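Local coordinates for putative membrane anchored protein (Corynebacterium diphtheriae, PDB 3LSO) that is of unknown function but is probably a secreted, membrane-anchored surface protein built of beta-sheet domains strung out in an elongated chain, at residues 91-96 and 117-122; 157-162 and 173-178; 337-342 and 391-396. One frame throughout, in Å; residues are numbered along the deposited sequence.

Contact 1: residues 91-96 and 117-122; sequences KSSIRI and VLSIND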
# COMPACT_ATOMS: atom_id res chain seq x y z
N LYS B 91 -49.32 -0.32 -5.63
CA LYS B 91 -47.99 -0.43 -6.23
C LYS B 91 -47.27 0.91 -6.06
O LYS B 91 -47.91 1.94 -6.00
CB LYS B 91 -48.10 -0.69 -7.73
CG LYS B 91 -48.64 -2.05 -8.13
CD LYS B 91 -49.02 -2.07 -9.62
CE LYS B 91 -49.41 -3.48 -10.09
NZ LYS B 91 -48.24 -4.41 -9.99
N SER B 92 -45.94 0.88 -5.98
CA SER B 92 -45.15 2.10 -6.15
C SER B 92 -43.70 1.79 -6.49
O SER B 92 -43.20 0.70 -6.18
CB SER B 92 -45.25 3.03 -4.94
OG SER B 92 -44.76 2.42 -3.78
N SER B 93 -43.04 2.73 -7.15
CA SER B 93 -41.74 2.49 -7.75
C SER B 93 -40.91 3.75 -7.73
O SER B 93 -41.28 4.73 -8.38
CB SER B 93 -41.92 2.04 -9.20
OG SER B 93 -41.45 0.71 -9.40
N ILE B 94 -39.80 3.74 -7.00
CA ILE B 94 -38.82 4.83 -7.07
C ILE B 94 -37.69 4.35 -7.96
O ILE B 94 -37.16 3.26 -7.75
CB ILE B 94 -38.25 5.15 -5.71
CG1 ILE B 94 -39.38 5.49 -4.76
CG2 ILE B 94 -37.27 6.32 -5.81
CD1 ILE B 94 -39.06 5.18 -3.32
N ARG B 95 -37.33 5.15 -8.96
CA ARG B 95 -36.39 4.70 -9.95
C ARG B 95 -35.17 5.58 -9.99
O ARG B 95 -35.26 6.80 -10.21
CB ARG B 95 -37.08 4.63 -11.30
CG ARG B 95 -38.35 3.81 -11.21
CD ARG B 95 -39.10 3.79 -12.48
NE ARG B 95 -38.43 2.99 -13.50
CZ ARG B 95 -37.88 3.50 -14.59
NH1 ARG B 95 -37.91 4.82 -14.80
NH2 ARG B 95 -37.30 2.68 -15.46
N ILE B 96 -34.03 4.96 -9.72
CA ILE B 96 -32.78 5.69 -9.65
C ILE B 96 -31.91 5.08 -10.72
O ILE B 96 -31.93 3.87 -10.91
CB ILE B 96 -32.10 5.52 -8.26
CG1 ILE B 96 -33.03 5.92 -7.11
CG2 ILE B 96 -30.77 6.27 -8.18
CD1 ILE B 96 -33.63 7.28 -7.22
N VAL B 117 -30.93 0.31 -13.82
CA VAL B 117 -31.98 1.00 -13.10
C VAL B 117 -32.26 0.26 -11.82
O VAL B 117 -32.46 -0.95 -11.83
CB VAL B 117 -33.27 1.14 -13.92
CG1 VAL B 117 -34.21 2.09 -13.22
CG2 VAL B 117 -32.97 1.63 -15.33
N LEU B 118 -32.23 0.99 -10.71
CA LEU B 118 -32.58 0.46 -9.42
C LEU B 118 -34.01 0.86 -9.13
O LEU B 118 -34.31 2.05 -9.03
CB LEU B 118 -31.68 0.99 -8.32
CG LEU B 118 -32.09 0.53 -6.90
CD1 LEU B 118 -31.95 -0.99 -6.75
CD2 LEU B 118 -31.31 1.24 -5.82
N SER B 119 -34.87 -0.13 -8.97
CA SER B 119 -36.25 0.15 -8.67
C SER B 119 -36.55 -0.20 -7.22
O SER B 119 -36.27 -1.31 -6.78
CB SER B 119 -37.16 -0.61 -9.63
OG SER B 119 -38.47 -0.08 -9.58
N ILE B 120 -37.08 0.76 -6.49
CA ILE B 120 -37.48 0.57 -5.11
C ILE B 120 -39.01 0.46 -5.08
O ILE B 120 -39.74 1.46 -5.18
CB ILE B 120 -37.01 1.73 -4.22
CG1 ILE B 120 -35.50 1.94 -4.38
CG2 ILE B 120 -37.36 1.47 -2.75
CD1 ILE B 120 -34.97 3.19 -3.73
N ASN B 121 -39.48 -0.77 -4.93
CA ASN B 121 -40.88 -1.05 -5.11
C ASN B 121 -41.64 -1.17 -3.81
O ASN B 121 -41.11 -1.63 -2.81
CB ASN B 121 -41.04 -2.30 -5.96
CG ASN B 121 -40.36 -2.15 -7.29
OD1 ASN B 121 -40.51 -1.13 -7.96
ND2 ASN B 121 -39.59 -3.14 -7.68
N ASP B 122 -42.90 -0.71 -3.85
CA ASP B 122 -43.92 -0.96 -2.82
C ASP B 122 -43.45 -0.58 -1.41
O ASP B 122 -43.77 -1.25 -0.43
CB ASP B 122 -44.44 -2.42 -2.91
CG ASP B 122 -44.94 -2.81 -4.35
OD1 ASP B 122 -45.03 -1.95 -5.27
OD2 ASP B 122 -45.25 -4.00 -4.56

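Contact 2: residues 157-162 and 173-178; sequences EKTILT and NTTCTT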
# COMPACT_ATOMS: atom_id res chain seq x y z
N GLU B 157 -33.84 8.87 -12.41
CA GLU B 157 -34.37 8.45 -13.70
C GLU B 157 -35.36 9.49 -14.19
O GLU B 157 -36.01 10.15 -13.38
CB GLU B 157 -35.01 7.06 -13.61
CG GLU B 157 -34.06 5.89 -13.99
CD GLU B 157 -33.81 5.78 -15.51
OE1 GLU B 157 -34.61 6.34 -16.30
OE2 GLU B 157 -32.80 5.15 -15.91
N LYS B 158 -35.46 9.66 -15.50
CA LYS B 158 -36.42 10.61 -16.08
C LYS B 158 -37.82 10.42 -15.46
O LYS B 158 -38.47 11.39 -15.09
CB LYS B 158 -36.43 10.49 -17.61
CG LYS B 158 -37.37 11.46 -18.34
CD LYS B 158 -36.74 12.84 -18.55
CE LYS B 158 -37.75 13.87 -19.09
NZ LYS B 158 -37.66 14.02 -20.57
N THR B 159 -38.26 9.16 -15.33
CA THR B 159 -39.48 8.83 -14.60
C THR B 159 -39.11 8.34 -13.22
O THR B 159 -38.91 7.15 -12.97
CB THR B 159 -40.35 7.76 -15.33
OG1 THR B 159 -40.60 8.19 -16.68
CG2 THR B 159 -41.67 7.55 -14.61
N ILE B 160 -39.01 9.30 -12.31
CA ILE B 160 -38.46 9.04 -10.99
C ILE B 160 -39.41 8.25 -10.10
O ILE B 160 -38.98 7.56 -9.18
CB ILE B 160 -38.02 10.37 -10.29
CG1 ILE B 160 -37.65 10.14 -8.84
CG2 ILE B 160 -39.11 11.39 -10.35
CD1 ILE B 160 -36.23 9.74 -8.67
N LEU B 161 -40.69 8.33 -10.39
CA LEU B 161 -41.67 7.78 -9.46
C LEU B 161 -42.96 7.39 -10.17
O LEU B 161 -43.49 8.16 -10.96
CB LEU B 161 -41.93 8.80 -8.36
CG LEU B 161 -42.64 8.40 -7.08
CD1 LEU B 161 -42.03 9.19 -5.92
CD2 LEU B 161 -44.15 8.65 -7.18
N THR B 162 -43.43 6.17 -9.89
CA THR B 162 -44.74 5.72 -10.35
C THR B 162 -45.41 5.04 -9.18
O THR B 162 -44.76 4.33 -8.42
CB THR B 162 -44.68 4.67 -11.46
OG1 THR B 162 -44.21 3.43 -10.90
CG2 THR B 162 -43.81 5.09 -12.64
N ASN B 173 -53.37 5.58 -11.67
CA ASN B 173 -51.95 5.41 -11.94
C ASN B 173 -51.27 6.76 -12.00
O ASN B 173 -51.55 7.56 -12.87
CB ASN B 173 -51.72 4.65 -13.25
CG ASN B 173 -52.38 3.29 -13.26
OD1 ASN B 173 -52.19 2.46 -12.35
ND2 ASN B 173 -53.18 3.03 -14.31
N THR B 174 -50.36 7.00 -11.06
CA THR B 174 -49.64 8.25 -11.06
C THR B 174 -48.28 8.03 -11.70
O THR B 174 -47.60 7.05 -11.41
CB THR B 174 -49.47 8.75 -9.64
OG1 THR B 174 -50.74 8.74 -8.98
CG2 THR B 174 -48.90 10.17 -9.62
N THR B 175 -47.89 8.94 -12.59
CA THR B 175 -46.56 8.90 -13.18
C THR B 175 -45.89 10.25 -12.96
O THR B 175 -46.45 11.27 -13.32
CB THR B 175 -46.61 8.60 -14.67
OG1 THR B 175 -46.68 7.19 -14.85
CG2 THR B 175 -45.35 9.10 -15.38
N CYS B 176 -44.69 10.23 -12.39
CA CYS B 176 -43.95 11.44 -12.10
C CYS B 176 -42.63 11.47 -12.85
O CYS B 176 -41.84 10.54 -12.75
CB CYS B 176 -43.68 11.55 -10.61
SG CYS B 176 -45.15 11.55 -9.61
N THR B 177 -42.40 12.56 -13.58
CA THR B 177 -41.16 12.76 -14.32
C THR B 177 -40.41 13.96 -13.78
O THR B 177 -41.02 14.95 -13.37
CB THR B 177 -41.41 13.03 -15.82
OG1 THR B 177 -41.86 14.38 -16.00
CG2 THR B 177 -42.41 12.05 -16.43
N THR B 178 -39.09 13.87 -13.82
CA THR B 178 -38.22 14.99 -13.48
C THR B 178 -37.13 15.13 -14.54
O THR B 178 -36.86 14.18 -15.28
CB THR B 178 -37.62 14.81 -12.07
OG1 THR B 178 -37.10 16.06 -11.61
CG2 THR B 178 -36.52 13.76 -12.06

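Contact 3: residues 337-342 and 391-396; sequences VYEIGI and ESYRGF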
# COMPACT_ATOMS: atom_id res chain seq x y z
N VAL B 337 37.90 6.41 22.40
CA VAL B 337 37.98 5.84 21.05
C VAL B 337 39.43 5.89 20.60
O VAL B 337 40.06 6.95 20.64
CB VAL B 337 37.12 6.64 20.03
CG1 VAL B 337 37.40 6.22 18.58
CG2 VAL B 337 35.63 6.53 20.33
N TYR B 338 39.94 4.75 20.16
CA TYR B 338 41.32 4.64 19.73
C TYR B 338 41.46 4.76 18.22
O TYR B 338 42.09 5.70 17.78
CB TYR B 338 41.90 3.33 20.24
CG TYR B 338 41.53 3.04 21.67
CD1 TYR B 338 41.74 4.01 22.66
CD2 TYR B 338 40.96 1.80 22.06
CE1 TYR B 338 41.42 3.79 23.97
CE2 TYR B 338 40.63 1.57 23.41
CZ TYR B 338 40.88 2.60 24.35
OH TYR B 338 40.59 2.46 25.68
N GLU B 339 40.95 3.80 17.44
CA GLU B 339 41.03 3.88 15.97
C GLU B 339 39.68 4.00 15.35
O GLU B 339 38.71 3.42 15.83
CB GLU B 339 41.60 2.62 15.36
CG GLU B 339 42.86 2.79 14.63
CD GLU B 339 43.28 1.46 14.04
OE1 GLU B 339 42.42 0.76 13.43
OE2 GLU B 339 44.48 1.12 14.23
N ILE B 340 39.64 4.73 14.24
CA ILE B 340 38.50 4.66 13.35
C ILE B 340 39.05 4.68 11.94
O ILE B 340 40.14 5.23 11.71
CB ILE B 340 37.46 5.78 13.59
CG1 ILE B 340 38.04 7.14 13.27
CG2 ILE B 340 36.90 5.72 15.00
CD1 ILE B 340 36.98 8.17 13.08
N GLY B 341 38.36 4.03 11.03
CA GLY B 341 38.73 4.11 9.62
C GLY B 341 37.64 3.51 8.78
O GLY B 341 36.81 2.74 9.31
N ILE B 342 37.61 3.88 7.49
CA ILE B 342 36.69 3.25 6.53
C ILE B 342 37.29 1.97 5.92
O ILE B 342 38.44 1.99 5.44
CB ILE B 342 36.34 4.21 5.39
CG1 ILE B 342 35.53 5.38 5.92
CG2 ILE B 342 35.55 3.47 4.28
CD1 ILE B 342 35.90 6.68 5.24
N GLU B 391 42.86 -4.50 2.51
CA GLU B 391 43.87 -3.56 2.02
C GLU B 391 43.38 -2.11 1.92
O GLU B 391 44.19 -1.19 1.90
CB GLU B 391 44.42 -4.02 0.66
CG GLU B 391 45.11 -5.40 0.69
CD GLU B 391 45.12 -6.17 -0.69
OE1 GLU B 391 44.16 -6.04 -1.51
OE2 GLU B 391 46.10 -6.93 -0.93
N SER B 392 42.08 -1.89 1.85
CA SER B 392 41.56 -0.54 1.70
C SER B 392 41.55 0.24 3.01
O SER B 392 41.46 1.46 3.01
CB SER B 392 40.15 -0.59 1.15
OG SER B 392 39.25 -1.19 2.08
N TYR B 393 41.61 -0.45 4.14
CA TYR B 393 41.40 0.19 5.41
C TYR B 393 42.60 1.01 5.79
O TYR B 393 43.75 0.54 5.61
CB TYR B 393 41.19 -0.87 6.47
CG TYR B 393 40.98 -0.34 7.85
CD1 TYR B 393 39.72 0.07 8.27
CD2 TYR B 393 42.04 -0.29 8.76
CE1 TYR B 393 39.51 0.52 9.56
CE2 TYR B 393 41.84 0.18 10.06
CZ TYR B 393 40.57 0.57 10.45
OH TYR B 393 40.35 1.03 11.72
N ARG B 394 42.34 2.20 6.33
CA ARG B 394 43.36 3.05 6.89
C ARG B 394 42.79 3.55 8.18
O ARG B 394 41.77 4.26 8.16
CB ARG B 394 43.64 4.24 5.99
CG ARG B 394 44.13 3.89 4.59
CD ARG B 394 45.53 3.32 4.62
NE ARG B 394 46.03 3.14 3.28
CZ ARG B 394 45.76 2.08 2.51
NH1 ARG B 394 44.98 1.09 2.96
NH2 ARG B 394 46.28 2.03 1.29
N GLY B 395 43.45 3.21 9.30
CA GLY B 395 42.96 3.55 10.63
C GLY B 395 43.74 4.64 11.36
O GLY B 395 44.97 4.59 11.46
N PHE B 396 43.00 5.59 11.91
CA PHE B 396 43.56 6.83 12.41
C PHE B 396 43.41 6.95 13.90
O PHE B 396 42.39 6.55 14.46
CB PHE B 396 42.79 7.98 11.77
CG PHE B 396 42.99 8.10 10.28
CD1 PHE B 396 43.98 8.95 9.77
CD2 PHE B 396 42.18 7.38 9.39
CE1 PHE B 396 44.17 9.08 8.38
CE2 PHE B 396 42.35 7.50 8.01
CZ PHE B 396 43.35 8.36 7.49
O HOH W 1 39.77 5.25 6.19

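Contact 1: residues 91-96 and 117-122
Ile120 and Ile94 sit directly across from each other on two antiparallel strands, and Ile120, with Ile94 and Ile96, loses the most surface here. Ile94 and Ile120 form a hydrogen-bonded pair: the N of Ile120 reaches the O of Ile94 at 2.8 Å, and the N of Ile94 returns to the O of Ile120 at 2.9 Å. Their side chains leave the same face and cross at a slant, CB of Ile94 3.9 Å from CB of Ile120. Both carry CG1 anti to the carbonyl carbon (chi1 -56° and -53°), which turns CG2 of Ile120 to meet CD1 of Ile94. Ile96 and Leu118 repeat the hydrogen-bonded pairing two residues on, on the same apolar face. The other face carries Ser93, Arg95, Ser119 and Asn121. There the OG of Ser93 donates to OD1 of Asn121, nearly in line with that C=O, and the OG of Ser119 donates to the same oxygen at 2.8 Å, so two hydroxyls meet on one oxygen, which should limit rotation of the Asn121 amide. CG1 of Val117 lies over one face of the Arg95 guanidinium, whose NH1 is bonded to the O of Thr159. Where this run of strand 117-129 breaks off at Asp122, the carboxylate extends the ladder: OD1 of Asp122 takes the N of Ser92 at 3.1 Å, while the N of Asp122 gives to the O of Ser92. Strand 87-97 is flanked by strand 117-129 and strand 150-167, strand 111-114 runs along the far edge of 117-122, and Ile69 and Ile71 of strand 64-77 pack against the isoleucine face.

Contact 2: residues 157-162 and 173-178
Cys176 pairs with Leu161 across an antiparallel hairpin, its N giving a hydrogen bond of 2.8 Å to the O of Leu161. The return bond, from the N of Leu161 to the O of Cys176, is weak at 3.4 Å. On the same face CD2 of Leu161 comes to 3.9 Å from SG of Cys176. Behind this weak bond is a classic beta bulge: Ile160 and Leu161 both stand opposite Cys176. Before the bulge the chain turns a corner at Lys158 and Thr159, and the pairing resumes through the N of Thr178, which reaches the O of Lys158 at 2.9 Å. The branched side chains fill in around these bonds. Those of Ile160 and Thr178 cross obliquely, Ile160 CG2 touching Thr178 CG2 at 3.9 Å; Ile160 CG2 lies between the backbone N and the carbonyl carbon, while CG1 runs anti to the N (chi1 171°) and leads away from strand 173-177. On the other face Thr162 and Thr175 stand side by side, pointing the same way. Further out, Thr178 OG1 donates to the O of Asp29, and Phe49 of strand 41-54 packs on both Ile160 and Leu161. SG of Cys176 is joined to Cys32 of strand 25-36 in a disulfide. The hairpin is therefore tied covalently to the strand beside it, a crosslink that does not depend on the hydrogen bonding and is consistent with an exported protein.

Contact 3: residues 337-342 and 391-396
Tyr393 reaches across to Glu339 and donates its hydroxyl OH to OE1 at 2.7 Å. OE1 is met on its anti side, 23° out of the carboxylate plane, and itself lies at the edge of the phenol ring, the carboxylate and ring planes 43° apart. A chi1 of 179° swings the Tyr393 ring away from the backbone N and alongside Gly341, its CE1 3.5 Å from the O of that glycine. In this buried setting Trp382 NE1 also gives to OE1 and Thr365 OG1 bonds to OE2, so both oxygens are satisfied and the group is fixed in its rotation. The backbone pairing is brief: Phe396 N donates to Ile340 O at 2.9 Å, whereas Ile340 N bonds only weakly to Phe396 O. Beyond Gly341 the strands part, and a water fills in for the next direct bond, accepting from the N of Ile342 at 2.9 Å and donating to the O of Arg394 at 3.0 Å. Arg394 NH1 gives to Glu391 O and Tyr393 O, tying the turn 391-394 to itself. Strand 394-398 runs antiparallel between 335-343 and 361-366, and on the other side of 335-343 a classic beta bulge sets Tyr338 and Glu339 both against Tyr434.

Contacts 1 and 2 are neighbours, their centres 10 Å apart, and both lie within the DIP2116-like N-terminal domain. Strands 87-97 and 150-167 run next to each other, joined by probable backbone hydrogen bonds from Ser93 to Thr162 (N to O) and from Arg95 to Ile160, so strands 117-129, 87-97, 150-167 and 170-177 follow one another side by side. Contact 3 belongs to a separate set of strands on the opposite side of the chain's centre, about 82 Å from contact 1 and 86 Å from contact 2, centre to centre. They come in the order 1, 2, 3, and the wide gap before contact 3 fits an elongated chain of successive beta-rich parts.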